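Local coordinates for protein type I site-specific restriction-modification system, R (Restriction) subunit (Vibrio vulnificus, PDB 3H1T) that probably binds and hydrolyses ATP and binds DNA, as the putative motor and restriction subunit of a type I restriction-modification enzyme, at residues A[428-433]-A[460-465]. Sequence-based numbering, arbitrary orientation.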
loop_
_atom_site.group_PDB
_atom_site.type_symbol
_atom_site.label_atom_id
_atom_site.label_comp_id
_atom_site.label_asym_id
_atom_site.label_seq_id
_atom_site.Cartn_x
_atom_site.Cartn_y
_atom_site.Cartn_z
ATOM N N HIS A 428 -22.727 16.816 -17.069
ATOM C CA HIS A 428 -22.999 15.509 -16.490
ATOM C C HIS A 428 -22.438 15.332 -15.077
ATOM O O HIS A 428 -23.104 14.758 -14.219
ATOM C CB HIS A 428 -22.467 14.413 -17.402
ATOM C CG HIS A 428 -22.666 13.044 -16.849
ATOM N ND1 HIS A 428 -21.794 12.479 -15.945
ATOM C CD2 HIS A 428 -23.676 12.156 -17.009
ATOM C CE1 HIS A 428 -22.261 11.301 -15.569
ATOM N NE2 HIS A 428 -23.401 11.081 -16.199
ATOM N N LEU A 429 -21.233 15.840 -14.830
ATOM C CA LEU A 429 -20.625 15.739 -13.504
ATOM C C LEU A 429 -21.431 16.550 -12.482
ATOM O O LEU A 429 -21.651 16.114 -11.339
ATOM C CB LEU A 429 -19.176 16.246 -13.551
ATOM C CG LEU A 429 -18.368 16.208 -12.252
ATOM C CD1 LEU A 429 -18.551 14.850 -11.600
ATOM C CD2 LEU A 429 -16.896 16.481 -12.536
ATOM N N THR A 430 -21.884 17.730 -12.906
ATOM C CA THR A 430 -22.655 18.612 -12.032
ATOM C C THR A 430 -23.989 18.003 -11.631
ATOM O O THR A 430 -24.385 18.089 -10.468
ATOM C CB THR A 430 -22.905 19.992 -12.700
ATOM O OG1 THR A 430 -21.649 20.664 -12.874
ATOM C CG2 THR A 430 -23.832 20.860 -11.835
ATOM N N ASP A 431 -24.683 17.403 -12.596
ATOM C CA ASP A 431 -25.978 16.771 -12.323
ATOM C C ASP A 431 -25.749 15.603 -11.391
ATOM O O ASP A 431 -26.507 15.394 -10.448
ATOM C CB ASP A 431 -26.630 16.260 -13.609
ATOM C CG ASP A 431 -27.257 17.369 -14.438
ATOM O OD1 ASP A 431 -27.394 18.511 -13.942
ATOM O OD2 ASP A 431 -27.638 17.076 -15.596
ATOM N N PHE A 432 -24.686 14.848 -11.654
ATOM C CA PHE A 432 -24.338 13.700 -10.830
ATOM C C PHE A 432 -24.148 14.180 -9.399
ATOM O O PHE A 432 -24.790 13.685 -8.478
ATOM C CB PHE A 432 -23.058 13.027 -11.363
ATOM C CG PHE A 432 -22.461 12.018 -10.420
ATOM C CD1 PHE A 432 -21.614 12.427 -9.387
ATOM C CD2 PHE A 432 -22.750 10.660 -10.548
ATOM C CE1 PHE A 432 -21.062 11.500 -8.498
ATOM C CE2 PHE A 432 -22.204 9.722 -9.663
ATOM C CZ PHE A 432 -21.357 10.145 -8.632
HETATM N N MSE A 433 -23.276 15.158 -9.209
HETATM C CA MSE A 433 -23.033 15.684 -7.874
HETATM C C MSE A 433 -24.283 16.279 -7.217
HETATM O O MSE A 433 -24.429 16.220 -5.995
HETATM C CB MSE A 433 -21.907 16.722 -7.926
HETATM C CG MSE A 433 -20.565 16.104 -8.311
HETATM SE SE MSE A 433 -19.033 17.306 -8.270
HETATM C CE MSE A 433 -18.881 17.510 -6.337
ATOM N N ASN A 460 -17.484 25.875 -12.749
ATOM C CA ASN A 460 -17.765 27.018 -11.871
ATOM C C ASN A 460 -19.096 27.652 -12.215
ATOM O O ASN A 460 -19.941 27.848 -11.348
ATOM C CB ASN A 460 -16.672 28.081 -11.987
ATOM C CG ASN A 460 -17.033 29.376 -11.255
ATOM O OD1 ASN A 460 -17.855 30.163 -11.720
ATOM N ND2 ASN A 460 -16.421 29.591 -10.101
ATOM N N ASN A 461 -19.278 27.973 -13.487
ATOM C CA ASN A 461 -20.515 28.589 -13.928
ATOM C C ASN A 461 -21.728 27.676 -13.798
ATOM O O ASN A 461 -22.839 28.158 -13.611
ATOM C CB ASN A 461 -20.379 29.075 -15.368
ATOM C CG ASN A 461 -19.324 30.142 -15.516
ATOM O OD1 ASN A 461 -18.917 30.766 -14.535
ATOM N ND2 ASN A 461 -18.882 30.367 -16.743
ATOM N N LEU A 462 -21.522 26.364 -13.909
ATOM C CA LEU A 462 -22.615 25.407 -13.764
ATOM C C LEU A 462 -23.038 25.360 -12.294
ATOM O O LEU A 462 -24.152 24.959 -11.970
ATOM C CB LEU A 462 -22.161 24.001 -14.162
ATOM C CG LEU A 462 -22.499 23.311 -15.489
ATOM C CD1 LEU A 462 -23.679 24.011 -16.140
ATOM C CD2 LEU A 462 -21.287 23.323 -16.403
ATOM N N ASN A 463 -22.132 25.755 -11.405
ATOM C CA ASN A 463 -22.408 25.735 -9.964
ATOM C C ASN A 463 -22.244 27.126 -9.360
ATOM O O ASN A 463 -21.833 27.272 -8.201
ATOM C CB ASN A 463 -21.454 24.761 -9.268
ATOM C CG ASN A 463 -21.558 23.351 -9.815
ATOM O OD1 ASN A 463 -22.384 22.554 -9.365
ATOM N ND2 ASN A 463 -20.734 23.046 -10.811
ATOM N N SER A 464 -22.592 28.145 -10.145
ATOM C CA SER A 464 -22.464 29.532 -9.714
ATOM C C SER A 464 -23.291 29.868 -8.495
ATOM O O SER A 464 -23.057 30.903 -7.862
ATOM C CB SER A 464 -22.818 30.482 -10.846
ATOM O OG SER A 464 -24.196 30.397 -11.127
ATOM N N ASP A 465 -24.259 29.019 -8.158
ATOM C CA ASP A 465 -25.044 29.272 -6.961
ATOM C C ASP A 465 -24.127 28.998 -5.785
ATOM O O ASP A 465 -24.248 29.624 -4.736
ATOM C CB ASP A 465 -26.287 28.381 -6.888
ATOM C CG ASP A 465 -25.964 26.902 -6.951
ATOM O OD1 ASP A 465 -25.106 26.506 -7.771
ATOM O OD2 ASP A 465 -26.599 26.138 -6.183
#
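Thr430 of helix 422-436 meets Leu462 and Asn463, where helix 449-462 gives way to the short helix 464-467, within the RecA-like C-terminal helicase domain of this HsdR fragment. The backbones approach most closely at Thr430 and Leu462, whose CA atoms lie 7.0 Å apart, and all three side chains leave their CA atoms toward the opposite segment. Only 123 Å² is buried in total, so this is a small contact between helix 422-436 and the end of helix 449-462 with the residue that follows it; strand 441-446 lies between the two helices in sequence.

The polar part is one hydrogen bond, donated by Asn463 ND2 to Thr430 OG1. At 3.3 Å between these two atoms the bond is long, and with an N-H...O angle of 150° it is moderately bent; the hydroxyl oxygen is also tilted 22° from the amide plane. Both groups have other partners. Thr430 OG1 lies beside its own backbone N (chi1 -65°) and also bonds to Ala426 O one turn earlier, while Asn463 ND2 bonds to Leu459 O. From just past helix 449-462, the amide thus joins the last turn of that helix, through Leu459 O, to helix 422-436. Asn463 OD1 accepts from Arg438 NH2, and with both ends engaged the rotation of the amide is well defined; outside the two segments, Arg438 also pairs with Asp465 in a salt bridge.

Asn463 is the first residue to leave helical geometry, yet its N still bonds to Asn460 O at 3.0 Å.

Van der Waals contacts between carbon and oxygen accompany the bond. Leu462 reaches the hydroxyl with the root of its side chain, CB lying 3.6 Å from Thr430 OG1 and CG slightly farther. On the other branch of the threonine, methyl CG2 stands 3.3 Å from Asn463 OD1.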